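Local coordinates for periplasmic binding protein (PDB 5L9G) that binds the opine mannopine in the periplasm, probably delivering it to an ABC transporter for uptake into the cell, at residues 122-127 with 228-233; 203-206 with 210-213. All coordinates share one frame; numbering follows the deposited sequence.

Contact 1: residues 122-127 with 228-233; sequences STLIAW and GRVQGA. With MO0 (mannopine), chain C.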
ATOM      1  N   SER A 122       5.423   2.596  -2.789  1.00 29.03           N
ATOM      2  CA  SER A 122       4.960   3.894  -3.291  1.00 29.21           C
ATOM      3  C   SER A 122       3.645   3.730  -4.030  1.00 32.66           C
ATOM      4  O   SER A 122       3.441   2.720  -4.718  1.00 31.52           O
ATOM      5  CB  SER A 122       5.989   4.509  -4.239  1.00 31.67           C
ATOM      6  OG  SER A 122       7.246   4.779  -3.639  1.00 34.83           O
ATOM      7  N   THR A 123       2.757   4.715  -3.875  1.00 30.80           N
ATOM      8  CA  THR A 123       1.515   4.845  -4.640  1.00 29.09           C
ATOM      9  C   THR A 123       1.914   5.905  -5.665  1.00 31.94           C
ATOM     10  O   THR A 123       2.119   7.064  -5.296  1.00 30.54           O
ATOM     11  CB  THR A 123       0.364   5.272  -3.749  1.00 33.33           C
ATOM     12  OG1 THR A 123       0.152   4.257  -2.763  1.00 30.41           O
ATOM     13  CG2 THR A 123      -0.904   5.489  -4.532  1.00 33.18           C
ATOM     14  N   LEU A 124       2.128   5.488  -6.918  1.00 29.98           N
ATOM     15  CA  LEU A 124       2.729   6.351  -7.926  1.00 28.11           C
ATOM     16  C   LEU A 124       1.981   6.388  -9.257  1.00 31.37           C
ATOM     17  O   LEU A 124       1.072   5.596  -9.474  1.00 29.77           O
ATOM     18  CB  LEU A 124       4.233   5.925  -8.132  1.00 27.55           C
ATOM     19  CG  LEU A 124       4.519   4.426  -8.429  1.00 30.44           C
ATOM     20  CD1 LEU A 124       4.007   4.006  -9.825  1.00 31.07           C
ATOM     21  CD2 LEU A 124       6.022   4.146  -8.374  1.00 31.27           C
ATOM     22  N   ILE A 125       2.425   7.283 -10.162  1.00 28.06           N
ATOM     23  CA  ILE A 125       1.863   7.488 -11.502  1.00 26.96           C
ATOM     24  C   ILE A 125       2.610   6.632 -12.510  1.00 30.48           C
ATOM     25  O   ILE A 125       3.820   6.765 -12.634  1.00 29.60           O
ATOM     26  CB  ILE A 125       1.997   8.997 -11.908  1.00 30.60           C
ATOM     27  CG1 ILE A 125       1.236   9.904 -10.939  1.00 31.80           C
ATOM     28  CG2 ILE A 125       1.560   9.264 -13.387  1.00 31.23           C
ATOM     29  CD1 ILE A 125       1.794  11.370 -10.911  1.00 34.40           C
ATOM     30  N   ALA A 126       1.877   5.859 -13.303  1.00 26.07           N
ATOM     31  CA  ALA A 126       2.437   5.078 -14.415  1.00 26.79           C
ATOM     32  C   ALA A 126       1.629   5.437 -15.650  1.00 30.14           C
ATOM     33  O   ALA A 126       0.427   5.703 -15.538  1.00 29.72           O
ATOM     34  CB  ALA A 126       2.310   3.576 -14.146  1.00 27.12           C
ATOM     35  N   TRP A 127       2.274   5.444 -16.819  1.00 28.40           N
ATOM     36  CA  TRP A 127       1.567   5.766 -18.050  1.00 28.60           C
ATOM     37  C   TRP A 127       1.927   4.834 -19.175  1.00 30.92           C
ATOM     38  O   TRP A 127       3.009   4.223 -19.192  1.00 28.85           O
ATOM     39  CB  TRP A 127       1.769   7.230 -18.456  1.00 28.37           C
ATOM     40  CG  TRP A 127       3.121   7.516 -19.048  1.00 29.54           C
ATOM     41  CD1 TRP A 127       3.491   7.398 -20.358  1.00 32.18           C
ATOM     42  CD2 TRP A 127       4.307   7.908 -18.327  1.00 30.43           C
ATOM     43  NE1 TRP A 127       4.827   7.725 -20.503  1.00 32.41           N
ATOM     44  CE2 TRP A 127       5.343   8.061 -19.275  1.00 34.58           C
ATOM     45  CE3 TRP A 127       4.575   8.200 -16.975  1.00 32.17           C
ATOM     46  CZ2 TRP A 127       6.636   8.487 -18.914  1.00 35.61           C
ATOM     47  CZ3 TRP A 127       5.850   8.626 -16.619  1.00 34.84           C
ATOM     48  CH2 TRP A 127       6.868   8.754 -17.576  1.00 35.88           C
ATOM     49  N   GLY A 228       5.396  -1.792  -6.963  1.00 29.94           N
ATOM     50  CA  GLY A 228       5.733  -3.206  -7.183  1.00 29.33           C
ATOM     51  C   GLY A 228       4.859  -3.842  -8.250  1.00 31.02           C
ATOM     52  O   GLY A 228       5.355  -4.576  -9.112  1.00 29.49           O
ATOM     53  N   ARG A 229       3.568  -3.504  -8.239  1.00 28.47           N
ATOM     54  CA  ARG A 229       2.611  -4.000  -9.244  1.00 27.73           C
ATOM     55  C   ARG A 229       2.996  -3.474 -10.626  1.00 28.59           C
ATOM     56  O   ARG A 229       2.988  -4.230 -11.607  1.00 26.66           O
ATOM     57  CB  ARG A 229       1.173  -3.574  -8.891  1.00 27.00           C
ATOM     58  CG  ARG A 229       0.729  -3.935  -7.458  1.00 27.23           C
ATOM     59  CD  ARG A 229       0.775  -5.448  -7.142  1.00 29.52           C
ATOM     60  NE  ARG A 229       0.220  -5.702  -5.806  1.00 29.53           N
ATOM     61  CZ  ARG A 229      -0.432  -6.810  -5.460  1.00 38.93           C
ATOM     62  NH1 ARG A 229      -0.597  -7.800  -6.339  1.00 33.46           N
ATOM     63  NH2 ARG A 229      -0.937  -6.935  -4.237  1.00 31.67           N
ATOM     64  N   VAL A 230       3.385  -2.184 -10.685  1.00 27.43           N
ATOM     65  CA  VAL A 230       3.772  -1.547 -11.965  1.00 26.30           C
ATOM     66  C   VAL A 230       5.046  -2.188 -12.510  1.00 28.71           C
ATOM     67  O   VAL A 230       5.076  -2.561 -13.680  1.00 27.88           O
ATOM     68  CB  VAL A 230       3.918  -0.012 -11.837  1.00 27.87           C
ATOM     69  CG1 VAL A 230       4.415   0.606 -13.156  1.00 28.27           C
ATOM     70  CG2 VAL A 230       2.594   0.629 -11.425  1.00 26.29           C
ATOM     71  N   GLN A 231       6.101  -2.263 -11.684  1.00 26.96           N
ATOM     72  CA  GLN A 231       7.368  -2.846 -12.126  1.00 27.94           C
ATOM     73  C   GLN A 231       7.184  -4.309 -12.592  1.00 30.98           C
ATOM     74  O   GLN A 231       7.757  -4.704 -13.613  1.00 29.98           O
ATOM     75  CB  GLN A 231       8.465  -2.701 -11.045  1.00 28.96           C
ATOM     76  CG  GLN A 231       9.847  -3.187 -11.566  1.00 36.26           C
ATOM     77  CD  GLN A 231      10.355  -2.422 -12.789  1.00 47.28           C
ATOM     78  OE1 GLN A 231      10.630  -2.979 -13.857  1.00 41.56           O
ATOM     79  NE2 GLN A 231      10.455  -1.124 -12.683  1.00 35.34           N
ATOM     80  N   GLY A 232       6.365  -5.068 -11.862  1.00 29.61           N
ATOM     81  CA  GLY A 232       6.039  -6.455 -12.206  1.00 29.27           C
ATOM     82  C   GLY A 232       5.362  -6.560 -13.573  1.00 31.23           C
ATOM     83  O   GLY A 232       5.716  -7.431 -14.371  1.00 30.29           O
ATOM     84  N   ALA A 233       4.447  -5.622 -13.894  1.00 28.29           N
ATOM     85  CA  ALA A 233       3.782  -5.606 -15.202  1.00 27.99           C
ATOM     86  C   ALA A 233       4.793  -5.283 -16.322  1.00 30.18           C
ATOM     87  O   ALA A 233       4.813  -5.957 -17.348  1.00 30.64           O
ATOM     88  CB  ALA A 233       2.649  -4.591 -15.203  1.00 28.30           C
TER
HETATM   89  OAB MO0 C 401      -5.083  -2.249   4.889  1.00 37.00           O
HETATM   90  CAF MO0 C 401      -5.783  -3.046   3.972  1.00 37.76           C
HETATM   91  CAG MO0 C 401      -5.316  -2.862   2.539  1.00 35.67           C
HETATM   92  OAC MO0 C 401      -6.015  -1.826   1.943  1.00 36.39           O
HETATM   93  CAH MO0 C 401      -3.819  -2.765   2.376  1.00 36.53           C
HETATM   94  OAM MO0 C 401      -3.173  -3.846   2.938  1.00 36.67           O
HETATM   95  CAI MO0 C 401      -3.329  -2.522   0.948  1.00 33.31           C
HETATM   96  OAD MO0 C 401      -3.686  -3.578   0.109  1.00 35.73           O
HETATM   97  CAJ MO0 C 401      -1.863  -2.202   0.894  1.00 33.25           C
HETATM   98  OAE MO0 C 401      -1.610  -1.063   1.665  1.00 37.76           O
HETATM   99  CAK MO0 C 401      -1.289  -2.061  -0.524  1.00 29.10           C
HETATM  100  N   MO0 C 401      -0.088  -2.899  -0.639  1.00 29.28           N
HETATM  101  CA  MO0 C 401       0.668  -2.650  -1.891  1.00 28.88           C
HETATM  102  C   MO0 C 401       0.405  -3.757  -2.884  1.00 33.73           C
HETATM  103  O   MO0 C 401      -0.467  -4.615  -2.629  1.00 31.54           O
HETATM  104  CB  MO0 C 401       2.149  -2.465  -1.665  1.00 31.10           C
HETATM  105  CG  MO0 C 401       2.873  -3.770  -1.410  1.00 32.04           C
HETATM  106  CD  MO0 C 401       4.174  -3.597  -0.708  1.00 33.36           C
HETATM  107  OE1 MO0 C 401       5.343  -3.635  -1.481  1.00 29.25           O
HETATM  108  NE2 MO0 C 401       4.280  -3.435   0.519  1.00 35.97           N
HETATM  109  OXT MO0 C 401       1.004  -3.797  -4.004  1.00 30.26           O
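Helix 227-235 packs on strand 115-128 in the two-lobed fold of periplasmic binding proteins, next to the mannopine pocket. The helix offers one side chain, Val-230, to two strand residues. CG1 of Val-230 lies 3.8 Å from CB of Ala-126. Its other methyl, CG2, is 4.0 Å from CD1 of Leu-124. CB of Ala-126 also lies 4.0 Å from CG2 of Val-230, so it meets both branches. Val-230 holds CG1 anti to the backbone N (chi1 176°), which turns both methyls to the strand. No hydrogen bond joins the two segments, and the touching residues are buried.

The preceding helix residue, Arg-229, serves the ligand instead. Its guanidinium meets the mannopine carboxylate edge-on, with the carboxylate carbon in its plane. NE of Arg-229 donates to OXT of mannopine at 2.7 Å, and its NH2 donates to O of mannopine at 2.9 Å. This nearly straight, bidentate pairing should fix the rotation of the carboxylate. NH2 also donates to O of Gly-29, in the loop between strand 23-27 and helix 30-48. Strand 222-226 pairs antiparallel with strand 115-128 and leads into the helix, and its Thr-225 touches Val-230. Ile-215 of helix 208-216 packs on the same valine.

Contact 2: residues 203-206 with 210-213; sequences VWWE and QAAQ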
ATOM      1  N   VAL A 203     -11.716   2.929 -15.146  1.00 40.53           N
ATOM      2  CA  VAL A 203     -11.772   1.789 -14.222  1.00 40.63           C
ATOM      3  C   VAL A 203     -11.304   2.225 -12.840  1.00 42.89           C
ATOM      4  O   VAL A 203     -10.289   2.927 -12.714  1.00 38.88           O
ATOM      5  CB  VAL A 203     -10.958   0.563 -14.764  1.00 43.90           C
ATOM      6  CG1 VAL A 203      -9.612   0.991 -15.267  1.00 43.25           C
ATOM      7  CG2 VAL A 203     -10.841  -0.577 -13.739  1.00 43.27           C
ATOM      8  N   TRP A 204     -12.046   1.791 -11.804  1.00 39.45           N
ATOM      9  CA  TRP A 204     -11.682   2.009 -10.410  1.00 38.77           C
ATOM     10  C   TRP A 204     -11.156   0.630  -9.991  1.00 40.57           C
ATOM     11  O   TRP A 204     -11.935  -0.287  -9.683  1.00 38.42           O
ATOM     12  CB  TRP A 204     -12.894   2.463  -9.572  1.00 39.69           C
ATOM     13  CG  TRP A 204     -13.517   3.730 -10.073  1.00 41.53           C
ATOM     14  CD1 TRP A 204     -14.609   3.835 -10.880  1.00 45.98           C
ATOM     15  CD2 TRP A 204     -13.099   5.078  -9.784  1.00 41.18           C
ATOM     16  NE1 TRP A 204     -14.877   5.160 -11.144  1.00 46.00           N
ATOM     17  CE2 TRP A 204     -13.992   5.944 -10.452  1.00 45.87           C
ATOM     18  CE3 TRP A 204     -12.034   5.639  -9.051  1.00 41.46           C
ATOM     19  CZ2 TRP A 204     -13.865   7.340 -10.400  1.00 45.99           C
ATOM     20  CZ3 TRP A 204     -11.920   7.022  -8.979  1.00 43.28           C
ATOM     21  CH2 TRP A 204     -12.827   7.858  -9.651  1.00 44.97           C
ATOM     22  N   TRP A 205      -9.825   0.445 -10.121  1.00 36.66           N
ATOM     23  CA  TRP A 205      -9.206  -0.856  -9.867  1.00 35.40           C
ATOM     24  C   TRP A 205      -9.322  -1.241  -8.398  1.00 38.17           C
ATOM     25  O   TRP A 205      -9.294  -0.373  -7.522  1.00 37.97           O
ATOM     26  CB  TRP A 205      -7.771  -0.928 -10.409  1.00 32.30           C
ATOM     27  CG  TRP A 205      -6.821   0.034  -9.764  1.00 31.97           C
ATOM     28  CD1 TRP A 205      -6.462   1.267 -10.215  1.00 34.60           C
ATOM     29  CD2 TRP A 205      -6.082  -0.187  -8.555  1.00 31.42           C
ATOM     30  NE1 TRP A 205      -5.560   1.846  -9.343  1.00 33.73           N
ATOM     31  CE2 TRP A 205      -5.322   0.977  -8.308  1.00 34.08           C
ATOM     32  CE3 TRP A 205      -5.992  -1.265  -7.650  1.00 32.57           C
ATOM     33  CZ2 TRP A 205      -4.500   1.107  -7.188  1.00 33.02           C
ATOM     34  CZ3 TRP A 205      -5.160  -1.139  -6.549  1.00 33.74           C
ATOM     35  CH2 TRP A 205      -4.436   0.038  -6.317  1.00 33.47           C
ATOM     36  N   GLU A 206      -9.466  -2.539  -8.136  1.00 35.73           N
ATOM     37  CA  GLU A 206      -9.694  -3.043  -6.777  1.00 37.33           C
ATOM     38  C   GLU A 206      -8.516  -3.778  -6.146  1.00 42.94           C
ATOM     39  O   GLU A 206      -8.406  -3.804  -4.923  1.00 45.98           O
ATOM     40  CB  GLU A 206     -10.941  -3.935  -6.765  1.00 40.12           C
ATOM     41  CG  GLU A 206     -12.154  -3.212  -7.329  1.00 49.66           C
ATOM     42  CD  GLU A 206     -13.490  -3.904  -7.130  1.00 69.31           C
ATOM     43  OE1 GLU A 206     -13.535  -4.940  -6.428  1.00 58.11           O
ATOM     44  OE2 GLU A 206     -14.498  -3.390  -7.664  1.00 61.49           O
ATOM     45  N   GLN A 210      -5.132  -6.810 -10.434  1.00 29.26           N
ATOM     46  CA  GLN A 210      -6.010  -6.247 -11.460  1.00 29.25           C
ATOM     47  C   GLN A 210      -5.322  -5.029 -12.102  1.00 30.27           C
ATOM     48  O   GLN A 210      -5.326  -4.903 -13.320  1.00 28.25           O
ATOM     49  CB  GLN A 210      -7.364  -5.838 -10.860  1.00 30.98           C
ATOM     50  CG  GLN A 210      -8.343  -5.318 -11.916  1.00 32.92           C
ATOM     51  CD  GLN A 210      -9.495  -4.565 -11.325  1.00 39.70           C
ATOM     52  OE1 GLN A 210      -9.637  -4.467 -10.114  1.00 36.19           O
ATOM     53  NE2 GLN A 210     -10.407  -4.097 -12.173  1.00 41.06           N
ATOM     54  N   ALA A 211      -4.705  -4.163 -11.287  1.00 27.78           N
ATOM     55  CA  ALA A 211      -3.988  -2.972 -11.794  1.00 27.03           C
ATOM     56  C   ALA A 211      -2.863  -3.410 -12.737  1.00 29.17           C
ATOM     57  O   ALA A 211      -2.745  -2.872 -13.851  1.00 27.34           O
ATOM     58  CB  ALA A 211      -3.403  -2.192 -10.630  1.00 28.35           C
ATOM     59  N   ALA A 212      -2.068  -4.410 -12.315  1.00 27.60           N
ATOM     60  CA  ALA A 212      -0.972  -4.951 -13.130  1.00 27.68           C
ATOM     61  C   ALA A 212      -1.537  -5.494 -14.469  1.00 30.06           C
ATOM     62  O   ALA A 212      -0.918  -5.285 -15.523  1.00 29.47           O
ATOM     63  CB  ALA A 212      -0.255  -6.059 -12.361  1.00 28.97           C
ATOM     64  N   GLN A 213      -2.712  -6.161 -14.439  1.00 27.54           N
ATOM     65  CA  GLN A 213      -3.313  -6.711 -15.656  1.00 27.32           C
ATOM     66  C   GLN A 213      -3.760  -5.594 -16.609  1.00 30.44           C
ATOM     67  O   GLN A 213      -3.527  -5.692 -17.819  1.00 29.83           O
ATOM     68  CB  GLN A 213      -4.486  -7.675 -15.321  1.00 28.67           C
ATOM     69  CG  GLN A 213      -4.906  -8.569 -16.490  1.00 29.42           C
ATOM     70  CD  GLN A 213      -3.744  -9.386 -17.002  1.00 36.86           C
ATOM     71  OE1 GLN A 213      -3.122 -10.155 -16.269  1.00 32.88           O
ATOM     72  NE2 GLN A 213      -3.429  -9.253 -18.268  1.00 31.35           N
TER
HETATM   73  O   HOH W   1     -12.786  -2.772 -11.236  1.00 41.96           O
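The backbone N of Glu-206 donates to OE1 of Gln-210 at 2.8 Å. The N-H points almost straight at the oxygen (169°), but the donor stands above the amide's carbonyl plane, 38° out of it. The other end of the same amide holds a water: NE2 of Gln-210 gives it a bond of 2.9 Å. That water donates to O of Trp-204 at 3.1 Å. One glutamine thus holds the backbone at two points near the end of the strand, one directly and one through water. Its chain reaches that far because CG is anti to the backbone N (chi1 -177°) and the rest stays extended.

This is the turn from strand 201-205 into helix 208-216, a beta-alpha connection in which the strand runs parallel to strand 153-156. Ser-207 OG binds the backbone N of Gln-210. Deeper in, CB of Ala-211 sits over one face of the Trp-205 indole, in CH-pi contact 4.2 Å from the centroid of the five-membered ring. The approach is offset toward the rim: CD2 of Trp-205 is 3.9 Å from CB of Ala-211. Trp-156 stacks on Trp-205, Trp-226 meets it edge-to-face, and NE1 of Trp-205 donates to O of Ile-224.

Contacts 1 and 2 lie side by side, with centres about 11 Å apart, and both reach the same mixed sheet. In sequence, both segments of contact 2 fall between the two segments of contact 1. The two helices touch directly: CB of Ala-233 is 3.6 Å from O of Ala-212, and O of Arg-229 is 3.8 Å from CB of Ala-212. Strand 222-226 joins the contacts as well, since its Thr-225 touches both Val-230 and Ala-211. Of the two, contact 1 supplies a pocket residue, Arg-229, while other residues complete the site. Contact 2 does not reach the ligand; the nearest atoms of the Trp-205 side chain and mannopine are about 7 Å apart.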